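Local coordinates for protein beta-n-acetylhexosaminidase (PDB 4AZI) that hydrolyses terminal beta-linked N-acetylglucosamine residues from glycans, as a family 20 exo-beta-D-N-acetylglucosaminidase catalytic module of the pneumococcal enzyme StrH, at residues A[17-22]-A[327-332]; A[53-58]-A[92-97]; A[224-229]-A[243-248]. The protein carries 2 engineered substitutions. One frame throughout, in Å; residues are numbered along the deposited sequence.

Interaction 1 (A[17-22]-A[327-332]). With OAN (O-(2-acetamido-2-deoxy D-glucopyranosylidene) amino-N-phenylcarbamate), chain C.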
loop_
_atom_site.group_PDB
_atom_site.type_symbol
_atom_site.label_atom_id
_atom_site.label_comp_id
_atom_site.label_asym_id
_atom_site.label_seq_id
_atom_site.Cartn_x
_atom_site.Cartn_y
_atom_site.Cartn_z
ATOM N N ALA A 17 -5.673 -2.359 6.151
ATOM C CA ALA A 17 -6.555 -1.705 7.123
ATOM C C ALA A 17 -7.840 -1.242 6.443
ATOM O O ALA A 17 -8.542 -0.358 6.939
ATOM C CB ALA A 17 -5.847 -0.542 7.800
ATOM N N GLY A 18 -8.120 -1.827 5.283
ATOM C CA GLY A 18 -9.352 -1.573 4.560
ATOM C C GLY A 18 -10.424 -2.560 4.970
ATOM O O GLY A 18 -11.526 -2.166 5.352
ATOM N N ARG A 19 -10.107 -3.849 4.897
ATOM C CA ARG A 19 -11.063 -4.871 5.304
ATOM C C ARG A 19 -11.220 -4.896 6.827
ATOM O O ARG A 19 -12.310 -5.171 7.347
ATOM C CB ARG A 19 -10.622 -6.251 4.810
ATOM C CG ARG A 19 -10.672 -6.429 3.303
ATOM C CD ARG A 19 -10.384 -7.882 2.958
ATOM N NE ARG A 19 -10.461 -8.166 1.522
ATOM C CZ ARG A 19 -9.412 -8.240 0.706
ATOM N NH1 ARG A 19 -8.183 -8.021 1.162
ATOM N NH2 ARG A 19 -9.592 -8.531 -0.578
ATOM N N LYS A 20 -10.130 -4.601 7.530
ATOM C CA LYS A 20 -10.079 -4.781 8.983
ATOM C C LYS A 20 -9.615 -3.509 9.693
ATOM O O LYS A 20 -8.725 -2.807 9.205
ATOM C CB LYS A 20 -9.156 -5.953 9.314
ATOM C CG LYS A 20 -9.144 -6.395 10.771
ATOM C CD LYS A 20 -8.251 -7.619 10.940
ATOM C CE LYS A 20 -8.022 -7.946 12.414
ATOM N NZ LYS A 20 -9.286 -8.339 13.086
ATOM N N TYR A 21 -10.220 -3.217 10.846
ATOM C CA TYR A 21 -9.844 -2.033 11.623
ATOM C C TYR A 21 -8.533 -2.263 12.370
ATOM O O TYR A 21 -8.341 -3.302 13.008
ATOM C CB TYR A 21 -10.965 -1.605 12.589
ATOM C CG TYR A 21 -10.646 -0.354 13.391
ATOM C CD1 TYR A 21 -10.875 0.919 12.863
ATOM C CD2 TYR A 21 -10.110 -0.445 14.674
ATOM C CE1 TYR A 21 -10.575 2.065 13.593
ATOM C CE2 TYR A 21 -9.804 0.693 15.414
ATOM C CZ TYR A 21 -10.036 1.944 14.872
ATOM O OH TYR A 21 -9.727 3.072 15.611
ATOM N N PHE A 22 -7.632 -1.293 12.267
ATOM C CA PHE A 22 -6.413 -1.248 13.070
ATOM C C PHE A 22 -6.436 0.059 13.859
ATOM O O PHE A 22 -6.722 1.118 13.298
ATOM C CB PHE A 22 -5.154 -1.279 12.188
ATOM C CG PHE A 22 -4.810 -2.639 11.638
ATOM C CD1 PHE A 22 -5.486 -3.155 10.541
ATOM C CD2 PHE A 22 -3.788 -3.398 12.204
ATOM C CE1 PHE A 22 -5.171 -4.409 10.032
ATOM C CE2 PHE A 22 -3.468 -4.655 11.698
ATOM C CZ PHE A 22 -4.163 -5.157 10.605
ATOM N N SER A 327 3.351 -8.028 2.074
ATOM C CA SER A 327 1.945 -7.662 2.219
ATOM C C SER A 327 1.143 -8.517 3.196
ATOM O O SER A 327 1.126 -9.753 3.094
ATOM C CB SER A 327 1.245 -7.665 0.863
ATOM O OG SER A 327 1.993 -6.979 -0.126
ATOM N N ILE A 328 0.461 -7.829 4.116
ATOM C CA ILE A 328 -0.390 -8.454 5.133
ATOM C C ILE A 328 -1.852 -8.189 4.779
ATOM O O ILE A 328 -2.289 -7.040 4.765
ATOM C CB ILE A 328 -0.092 -7.908 6.551
ATOM C CG1 ILE A 328 1.411 -7.965 6.884
ATOM C CG2 ILE A 328 -0.895 -8.663 7.608
ATOM C CD1 ILE A 328 2.088 -9.318 6.673
ATOM N N TRP A 329 -2.601 -9.242 4.471
ATOM C CA TRP A 329 -3.988 -9.069 4.023
ATOM C C TRP A 329 -5.009 -9.530 5.032
ATOM O O TRP A 329 -4.715 -10.359 5.896
ATOM C CB TRP A 329 -4.214 -9.754 2.683
ATOM C CG TRP A 329 -3.319 -9.268 1.561
ATOM C CD1 TRP A 329 -2.151 -9.867 1.098
ATOM C CD2 TRP A 329 -3.502 -8.079 0.702
ATOM N NE1 TRP A 329 -1.617 -9.159 0.048
ATOM C CE2 TRP A 329 -2.371 -8.070 -0.233
ATOM C CE3 TRP A 329 -4.441 -7.050 0.633
ATOM C CZ2 TRP A 329 -2.213 -7.077 -1.195
ATOM C CZ3 TRP A 329 -4.273 -6.052 -0.349
ATOM C CH2 TRP A 329 -3.189 -6.068 -1.239
ATOM N N ALA A 330 -6.224 -8.995 4.927
ATOM C CA ALA A 330 -7.272 -9.290 5.887
ATOM C C ALA A 330 -8.524 -9.949 5.302
ATOM O O ALA A 330 -9.635 -9.680 5.773
ATOM C CB ALA A 330 -7.637 -8.026 6.650
ATOM N N ASP A 331 -8.347 -10.825 4.308
ATOM C CA ASP A 331 -9.468 -11.492 3.602
ATOM C C ASP A 331 -10.612 -11.969 4.504
ATOM O O ASP A 331 -11.784 -11.835 4.162
ATOM C CB ASP A 331 -8.955 -12.661 2.752
ATOM C CG ASP A 331 -7.995 -12.215 1.653
ATOM O OD1 ASP A 331 -7.162 -11.310 1.897
ATOM O OD2 ASP A 331 -8.066 -12.776 0.541
ATOM N N ARG A 332 -10.264 -12.544 5.646
ATOM C CA ARG A 332 -11.245 -12.830 6.679
ATOM C C ARG A 332 -10.952 -11.885 7.845
ATOM O O ARG A 332 -10.100 -12.171 8.687
ATOM C CB ARG A 332 -11.184 -14.311 7.077
ATOM C CG ARG A 332 -11.590 -15.254 5.944
ATOM C CD ARG A 332 -11.175 -16.702 6.192
ATOM N NE ARG A 332 -9.720 -16.836 6.262
ATOM C CZ ARG A 332 -9.039 -17.187 7.353
ATOM N NH1 ARG A 332 -9.670 -17.472 8.492
ATOM N NH2 ARG A 332 -7.716 -17.256 7.303
HETATM C CAH OAN C . -3.565 -7.110 -5.434
HETATM C CAG OAN C . -3.973 -8.273 -4.517
HETATM O OAN OAN C . -3.120 -8.922 -3.929
HETATM N NAI OAN C . -5.285 -8.506 -4.437
HETATM C CAB OAN C . -5.906 -9.561 -3.609
HETATM C CAC OAN C . -6.066 -9.059 -2.173
HETATM O OAJ OAN C . -7.258 -8.269 -2.077
HETATM C CAD OAN C . -6.136 -10.218 -1.188
HETATM O OAK OAN C . -6.310 -9.665 0.109
HETATM C CAE OAN C . -4.820 -11.009 -1.240
HETATM C CAF OAN C . -4.774 -12.239 -0.328
HETATM O OAM OAN C . -5.730 -13.214 -0.759
HETATM O OAL OAN C . -4.474 -11.439 -2.584
HETATM C CAA OAN C . -5.114 -10.886 -3.659
HETATM N NAY OAN C . -5.023 -11.536 -4.799
HETATM O OAQ OAN C . -4.313 -12.700 -4.769
HETATM C CAP OAN C . -4.744 -13.647 -5.655
HETATM O OAR OAN C . -4.128 -14.709 -5.760
HETATM N NAO OAN C . -5.843 -13.352 -6.366
HETATM C CAS OAN C . -6.392 -14.131 -7.311
HETATM C CAT OAN C . -6.656 -13.561 -8.556
HETATM C CAU OAN C . -7.231 -14.321 -9.575
HETATM C CAV OAN C . -7.543 -15.661 -9.352
HETATM C CAW OAN C . -7.284 -16.242 -8.103
HETATM C CAX OAN C . -6.711 -15.479 -7.081
#
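Arg19 and Asp331 converge on hydroxyl OAK of the bound inhibitor OAN, at the sugar end of the active-site pocket, and each also takes one further hydroxyl, OAJ and OAM respectively. Arg19 NH2 donates to OAN OAJ at 2.8 Å and an N-H...O angle of 164°, while Arg19 NH1 makes a short but poorly directed, weak bond to OAN OAK (2.7 Å). The carboxylate of Asp331 spreads over two hydroxyls: OAN OAK donates to OD1 at 2.6 Å and OAN OAM donates to OD2 at 2.7 Å. Between themselves Arg19 and Asp331 are linked by charge alone, since OD1 lies over one face of the guanidinium, 3.5 Å from NH1, and no N-H points at it. Beside them the Trp329 indole lays one face against the sugar, with OAN CAE 3.6 Å above the ring plane towards its rim.

Further out, the arginine chain runs extended from CG to NE, chi2 -173° and chi3 178°, passing Arg19 CD within 3.4 Å of Ala330 O. Asp16 pairs with NH1 and Asp49 with NE, so acidic groups fix the guanidinium as well. The Ala330 methyl packs on CB of Lys20, whose NZ turns off to the carbonyls of Pro333 and Ala335. The contact lies at the C-terminal ends of the first and last barrel strands, 10-16 and 321-329, with strand 271-282 contributing Tyr280, edge-to-face with Trp329.

Interaction 2 (A[53-58]-A[92-97]). With EDO (1,2-ethanediol), chain E.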
loop_
_atom_site.group_PDB
_atom_site.type_symbol
_atom_site.label_atom_id
_atom_site.label_comp_id
_atom_site.label_asym_id
_atom_site.label_seq_id
_atom_site.Cartn_x
_atom_site.Cartn_y
_atom_site.Cartn_z
ATOM N N PHE A 53 -11.406 5.258 6.606
ATOM C CA PHE A 53 -10.817 6.580 6.797
ATOM C C PHE A 53 -11.818 7.661 6.430
ATOM O O PHE A 53 -12.308 7.715 5.299
ATOM C CB PHE A 53 -9.531 6.732 5.976
ATOM C CG PHE A 53 -8.861 8.075 6.114
ATOM C CD1 PHE A 53 -8.819 8.742 7.339
ATOM C CD2 PHE A 53 -8.237 8.661 5.018
ATOM C CE1 PHE A 53 -8.184 9.973 7.459
ATOM C CE2 PHE A 53 -7.595 9.890 5.132
ATOM C CZ PHE A 53 -7.570 10.547 6.355
ATOM N N LEU A 54 -12.108 8.520 7.400
ATOM C CA LEU A 54 -12.940 9.697 7.175
ATOM C C LEU A 54 -12.172 10.970 7.485
ATOM O O LEU A 54 -11.553 11.095 8.549
ATOM C CB LEU A 54 -14.205 9.652 8.033
ATOM C CG LEU A 54 -15.115 8.430 7.926
ATOM C CD1 LEU A 54 -16.091 8.419 9.098
ATOM C CD2 LEU A 54 -15.844 8.435 6.591
ATOM N N LEU A 55 -12.217 11.903 6.539
ATOM C CA LEU A 55 -11.700 13.245 6.737
ATOM C C LEU A 55 -12.677 14.042 7.594
ATOM O O LEU A 55 -13.856 13.695 7.682
ATOM C CB LEU A 55 -11.539 13.956 5.387
ATOM C CG LEU A 55 -10.848 13.233 4.228
ATOM C CD1 LEU A 55 -11.146 13.931 2.908
ATOM C CD2 LEU A 55 -9.349 13.125 4.475
ATOM N N ASP A 56 -12.192 15.129 8.188
ATOM C CA ASP A 56 -13.043 16.029 8.958
ATOM C C ASP A 56 -14.174 16.614 8.119
ATOM O O ASP A 56 -15.310 16.673 8.588
ATOM C CB ASP A 56 -12.218 17.140 9.606
ATOM C CG ASP A 56 -11.263 16.611 10.658
ATOM O OD1 ASP A 56 -11.590 15.595 11.305
ATOM O OD2 ASP A 56 -10.186 17.212 10.836
ATOM N N ASP A 57 -13.855 17.038 6.892
ATOM C CA ASP A 57 -14.864 17.468 5.926
ATOM C C ASP A 57 -14.992 16.489 4.762
ATOM O O ASP A 57 -14.067 16.335 3.957
ATOM C CB ASP A 57 -14.569 18.869 5.358
ATOM C CG ASP A 57 -15.587 19.282 4.303
ATOM O OD1 ASP A 57 -16.764 18.898 4.436
ATOM O OD2 ASP A 57 -15.227 19.978 3.335
ATOM N N MET A 58 -16.163 15.873 4.659
ATOM C CA MET A 58 -16.428 14.861 3.643
ATOM C C MET A 58 -17.454 15.340 2.621
ATOM O O MET A 58 -18.125 14.529 1.985
ATOM C CB MET A 58 -16.888 13.551 4.304
ATOM C CG MET A 58 -15.789 12.799 5.032
ATOM S SD MET A 58 -14.467 12.229 3.941
ATOM C CE MET A 58 -15.208 10.814 3.142
ATOM N N LEU A 92 -10.522 5.217 10.864
ATOM C CA LEU A 92 -9.562 6.172 11.376
ATOM C C LEU A 92 -10.060 7.588 11.072
ATOM O O LEU A 92 -10.742 7.813 10.058
ATOM C CB LEU A 92 -8.191 5.928 10.740
ATOM C CG LEU A 92 -7.445 4.629 11.081
ATOM C CD1 LEU A 92 -6.164 4.501 10.264
ATOM C CD2 LEU A 92 -7.125 4.545 12.569
ATOM N N THR A 93 -9.738 8.526 11.963
ATOM C CA THR A 93 -10.087 9.935 11.783
ATOM C C THR A 93 -8.941 10.674 11.104
ATOM O O THR A 93 -7.834 10.131 10.973
ATOM C CB THR A 93 -10.345 10.640 13.129
ATOM O OG1 THR A 93 -9.120 10.704 13.868
ATOM C CG2 THR A 93 -11.432 9.926 13.940
ATOM N N GLN A 94 -9.205 11.913 10.689
ATOM C CA GLN A 94 -8.198 12.737 10.033
ATOM C C GLN A 94 -7.032 12.990 10.983
ATOM O O GLN A 94 -5.872 12.880 10.589
ATOM C CB GLN A 94 -8.793 14.060 9.541
ATOM C CG GLN A 94 -7.743 15.025 8.988
ATOM C CD GLN A 94 -8.310 16.063 8.034
ATOM O OE1 GLN A 94 -9.422 15.920 7.526
ATOM N NE2 GLN A 94 -7.541 17.118 7.788
ATOM N N ALA A 95 -7.364 13.306 12.236
ATOM C CA ALA A 95 -6.380 13.548 13.286
ATOM C C ALA A 95 -5.456 12.352 13.516
ATOM O O ALA A 95 -4.262 12.519 13.774
ATOM C CB ALA A 95 -7.082 13.936 14.579
ATOM N N GLU A 96 -6.011 11.148 13.429
ATOM C CA GLU A 96 -5.223 9.937 13.626
ATOM C C GLU A 96 -4.245 9.642 12.472
ATOM O O GLU A 96 -3.081 9.313 12.717
ATOM C CB GLU A 96 -6.130 8.735 13.897
ATOM C CG GLU A 96 -6.861 8.786 15.233
ATOM C CD GLU A 96 -7.843 7.646 15.405
ATOM O OE1 GLU A 96 -8.533 7.290 14.425
ATOM O OE2 GLU A 96 -7.927 7.097 16.525
ATOM N N VAL A 97 -4.705 9.751 11.225
ATOM C CA VAL A 97 -3.811 9.543 10.077
ATOM C C VAL A 97 -2.737 10.642 10.026
ATOM O O VAL A 97 -1.581 10.368 9.707
ATOM C CB VAL A 97 -4.584 9.408 8.742
ATOM C CG1 VAL A 97 -3.644 9.443 7.544
ATOM C CG2 VAL A 97 -5.407 8.125 8.717
HETATM C C1 EDO E . -6.673 18.712 5.232
HETATM O O1 EDO E . -7.912 19.031 5.870
HETATM C C2 EDO E . -5.549 19.396 6.000
HETATM O O2 EDO E . -4.526 18.432 6.274
HETATM O O HOH W 1 -11.835 12.804 10.674
HETATM O O HOH W 2 -10.944 17.645 5.819
#
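Phe53 and Val97 form the tight, buried side of this contact, where a loop following a barrel strand meets the start of helix 94-106. Val97 CG2 sits over one face of the phenylalanine ring in a CH-pi contact, 3.9 Å from the centroid, and the ring's edge faces the carbonyl oxygens of Leu92 and Thr93. The trans chi1 of Phe53 (180°) swings its ring against the first turn of the helix. A single bridge joins the backbones here, Leu54 N donating to Leu92 O at 3.1 Å.

Towards solvent the contact is polar and partly made through water. The extended Gln94 side chain lies across Asp56, its amide stacked on the carboxylate with the planes 7° apart, and Gln94 OE1 accepts from Asp56 N at 3.0 Å. One water bridges Leu54 O, Asp56 OD1 and Gln94 N; Gln94 NE2 donates to O1 of an ethanediol, probably from the crystallisation liquor. Thr93 and Glu96 form a capping box: Glu96 N donates to Thr93 OG1, and Thr93 N to Glu96 OE1.

Helix 153-170 packs against both parts: its Phe169 meets Phe53 edge-to-face and touches Leu55 and Gln94, while Leu54 rests on Ile76 of helix 69-83 and Leu92 on Leu27 of helix 24-37.

Interaction 3 (A[224-229]-A[243-248]). With OAN (O-(2-acetamido-2-deoxy D-glucopyranosylidene) amino-N-phenylcarbamate), chain C.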
loop_
_atom_site.group_PDB
_atom_site.type_symbol
_atom_site.label_atom_id
_atom_site.label_comp_id
_atom_site.label_asym_id
_atom_site.label_seq_id
_atom_site.Cartn_x
_atom_site.Cartn_y
_atom_site.Cartn_z
ATOM N N PRO A 224 1.490 8.427 -8.913
ATOM C CA PRO A 224 0.441 7.402 -8.901
ATOM C C PRO A 224 1.002 5.982 -8.807
ATOM O O PRO A 224 2.107 5.714 -9.263
ATOM C CB PRO A 224 -0.316 7.630 -10.220
ATOM C CG PRO A 224 0.632 8.362 -11.100
ATOM C CD PRO A 224 1.596 9.107 -10.222
ATOM N N MET A 225 0.259 5.104 -8.147
ATOM C CA MET A 225 0.593 3.697 -8.109
ATOM C C MET A 225 -0.693 2.919 -8.302
ATOM O O MET A 225 -1.758 3.360 -7.866
ATOM C CB MET A 225 1.260 3.321 -6.777
ATOM C CG MET A 225 1.789 1.889 -6.761
ATOM S SD MET A 225 2.914 1.479 -5.413
ATOM C CE MET A 225 1.815 1.399 -4.010
ATOM N N ALA A 226 -0.594 1.775 -8.978
ATOM C CA ALA A 226 -1.723 0.860 -9.138
ATOM C C ALA A 226 -1.208 -0.574 -9.156
ATOM O O ALA A 226 -0.030 -0.803 -9.420
ATOM C CB ALA A 226 -2.472 1.165 -10.428
ATOM N N PHE A 227 -2.084 -1.538 -8.885
ATOM C CA PHE A 227 -1.722 -2.944 -9.052
ATOM C C PHE A 227 -1.658 -3.275 -10.537
ATOM O O PHE A 227 -2.245 -2.583 -11.360
ATOM C CB PHE A 227 -2.686 -3.871 -8.316
ATOM C CG PHE A 227 -2.654 -3.706 -6.833
ATOM C CD1 PHE A 227 -1.494 -3.982 -6.115
ATOM C CD2 PHE A 227 -3.773 -3.255 -6.153
ATOM C CE1 PHE A 227 -1.455 -3.811 -4.745
ATOM C CE2 PHE A 227 -3.745 -3.087 -4.784
ATOM C CZ PHE A 227 -2.583 -3.356 -4.079
ATOM N N ASN A 228 -0.928 -4.326 -10.878
ATOM C CA ASN A 228 -0.626 -4.592 -12.283
ATOM C C ASN A 228 -1.780 -5.146 -13.117
ATOM O O ASN A 228 -1.765 -5.000 -14.334
ATOM C CB ASN A 228 0.592 -5.516 -12.400
ATOM C CG ASN A 228 0.363 -6.858 -11.748
ATOM O OD1 ASN A 228 0.446 -6.991 -10.529
ATOM N ND2 ASN A 228 0.079 -7.867 -12.562
ATOM N N ASP A 229 -2.770 -5.757 -12.459
ATOM C CA ASP A 229 -3.833 -6.544 -13.132
ATOM C C ASP A 229 -4.406 -5.925 -14.411
ATOM O O ASP A 229 -4.444 -6.567 -15.460
ATOM C CB ASP A 229 -5.020 -6.810 -12.191
ATOM C CG ASP A 229 -4.605 -7.389 -10.855
ATOM O OD1 ASP A 229 -3.630 -6.901 -10.252
ATOM O OD2 ASP A 229 -5.288 -8.319 -10.393
ATOM N N LYS A 243 1.724 6.075 -18.848
ATOM C CA LYS A 243 3.023 5.428 -18.612
ATOM C C LYS A 243 3.699 5.827 -17.283
ATOM O O LYS A 243 4.680 5.213 -16.888
ATOM C CB LYS A 243 3.980 5.637 -19.786
ATOM C CG LYS A 243 3.442 5.212 -21.151
ATOM C CD LYS A 243 2.959 3.768 -21.179
ATOM C CE LYS A 243 2.439 3.402 -22.556
ATOM N NZ LYS A 243 1.278 4.245 -22.978
ATOM N N ASP A 244 3.168 6.837 -16.598
ATOM C CA ASP A 244 3.782 7.341 -15.349
ATOM C C ASP A 244 3.441 6.575 -14.079
ATOM O O ASP A 244 4.007 6.858 -13.033
ATOM C CB ASP A 244 3.421 8.811 -15.110
ATOM C CG ASP A 244 3.954 9.730 -16.179
ATOM O OD1 ASP A 244 5.025 9.446 -16.747
ATOM O OD2 ASP A 244 3.292 10.750 -16.434
ATOM N N VAL A 245 2.506 5.635 -14.162
ATOM C CA VAL A 245 2.065 4.870 -12.985
ATOM C C VAL A 245 3.169 3.941 -12.470
ATOM O O VAL A 245 3.763 3.213 -13.246
ATOM C CB VAL A 245 0.777 4.062 -13.294
ATOM C CG1 VAL A 245 0.395 3.159 -12.119
ATOM C CG2 VAL A 245 -0.375 5.007 -13.666
ATOM N N LEU A 246 3.439 3.984 -11.162
ATOM C CA LEU A 246 4.289 2.993 -10.509
ATOM C C LEU A 246 3.482 1.705 -10.343
ATOM O O LEU A 246 2.426 1.720 -9.737
ATOM C CB LEU A 246 4.777 3.503 -9.153
ATOM C CG LEU A 246 5.618 2.541 -8.305
ATOM C CD1 LEU A 246 6.970 2.220 -8.946
ATOM C CD2 LEU A 246 5.805 3.100 -6.908
ATOM N N ILE A 247 3.961 0.597 -10.902
ATOM C CA ILE A 247 3.153 -0.625 -10.937
ATOM C C ILE A 247 3.472 -1.523 -9.727
ATOM O O ILE A 247 4.602 -1.998 -9.553
ATOM C CB ILE A 247 3.343 -1.407 -12.259
ATOM C CG1 ILE A 247 3.081 -0.531 -13.519
ATOM C CG2 ILE A 247 2.537 -2.689 -12.266
ATOM C CD1 ILE A 247 1.627 -0.243 -13.841
ATOM N N SER A 248 2.480 -1.754 -8.886
ATOM C CA SER A 248 2.659 -2.702 -7.796
ATOM C C SER A 248 2.429 -4.101 -8.370
ATOM O O SER A 248 1.289 -4.534 -8.511
ATOM C CB SER A 248 1.719 -2.374 -6.637
ATOM O OG SER A 248 1.791 -3.361 -5.630
HETATM C CAH OAN C . -3.565 -7.110 -5.434
HETATM C CAG OAN C . -3.973 -8.273 -4.517
HETATM O OAN OAN C . -3.120 -8.922 -3.929
HETATM N NAI OAN C . -5.285 -8.506 -4.437
HETATM C CAB OAN C . -5.906 -9.561 -3.609
HETATM C CAC OAN C . -6.066 -9.059 -2.173
HETATM O OAJ OAN C . -7.258 -8.269 -2.077
HETATM C CAD OAN C . -6.136 -10.218 -1.188
HETATM O OAK OAN C . -6.310 -9.665 0.109
HETATM C CAE OAN C . -4.820 -11.009 -1.240
HETATM C CAF OAN C . -4.774 -12.239 -0.328
HETATM O OAM OAN C . -5.730 -13.214 -0.759
HETATM O OAL OAN C . -4.474 -11.439 -2.584
HETATM C CAA OAN C . -5.114 -10.886 -3.659
HETATM N NAY OAN C . -5.023 -11.536 -4.799
HETATM O OAQ OAN C . -4.313 -12.700 -4.769
HETATM C CAP OAN C . -4.744 -13.647 -5.655
HETATM O OAR OAN C . -4.128 -14.709 -5.760
HETATM N NAO OAN C . -5.843 -13.352 -6.366
HETATM C CAS OAN C . -6.392 -14.131 -7.311
HETATM C CAT OAN C . -6.656 -13.561 -8.556
HETATM C CAU OAN C . -7.231 -14.321 -9.575
HETATM C CAV OAN C . -7.543 -15.661 -9.352
HETATM C CAW OAN C . -7.284 -16.242 -8.103
HETATM C CAX OAN C . -6.711 -15.479 -7.081
#
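Met225 and Leu246 pair in parallel register on neighbouring strands of the closed eight-stranded beta/alpha (TIM) barrel of this glycoside hydrolase. Backbone hydrogen bonds join the strands: Leu246 N to Pro224 O, Ala226 N to Leu246 O at 3.1 Å, and Ser248 N to Ala226 O at 2.7 Å. Past the strand end the link weakens, Asn228 N making only a weak bond to Ser248 O.

Side chains alternate across the sheet. Met225, Phe227, Leu246 and Ser248 share the face turned to the barrel interior, as the contacts of Phe227, Leu246 and Ser248 with strand 321-329 indicate; Ala226 and Ile247 lie on the other. The Met225 chain can be followed outward. Met225 CB comes within 3.6 Å of Leu246 O; Met225 CG, anti to the backbone N (chi1 -173°), comes closer to that same oxygen, at 3.0 Å; Met225 SD then rests 3.6 Å from Leu246 CD2, the two side chains lying side by side and pointing the same way.

On the outer side, Val245 CG1 packs on the Ala226 methyl, and Pro224 and Val245 both touch helix 203-219. Asn228 CB fits closely on Ile247 CG2, while the asparagine's amide is held by Ser251 O and Trp250 N.

Nearer the pocket, Ser248 OG approaches Phe227 CD1 obliquely and bonds to Thr275 OG1. One face of the Phe227 ring receives the inhibitor's acetamido methyl: OAN CAH stands 3.7 Å above the ring plane, over its centre.

How the interactions relate
From the N terminus, the chain leaves the first barrel strand at 17-22, and the loop opened there is closed by interaction 1 only when the last strand, 321-329, returns beside it. Both other contacts nest inside that long loop. Interaction 2 closes first, fastening the 53-58 loop to the start of helix 94-106 in the outer layer; interaction 3 follows in series, joining the fifth and sixth strands. Interactions 1 and 2 touch through Phe22 O and Leu92 CD2, whereas Trp329 CH2 lies 4.0 Å from Phe227 CZ, so interactions 1 and 3 touch, and both line the pocket of the same inhibitor. Interactions 2 and 3 remain about 15 Å apart at their nearest atoms.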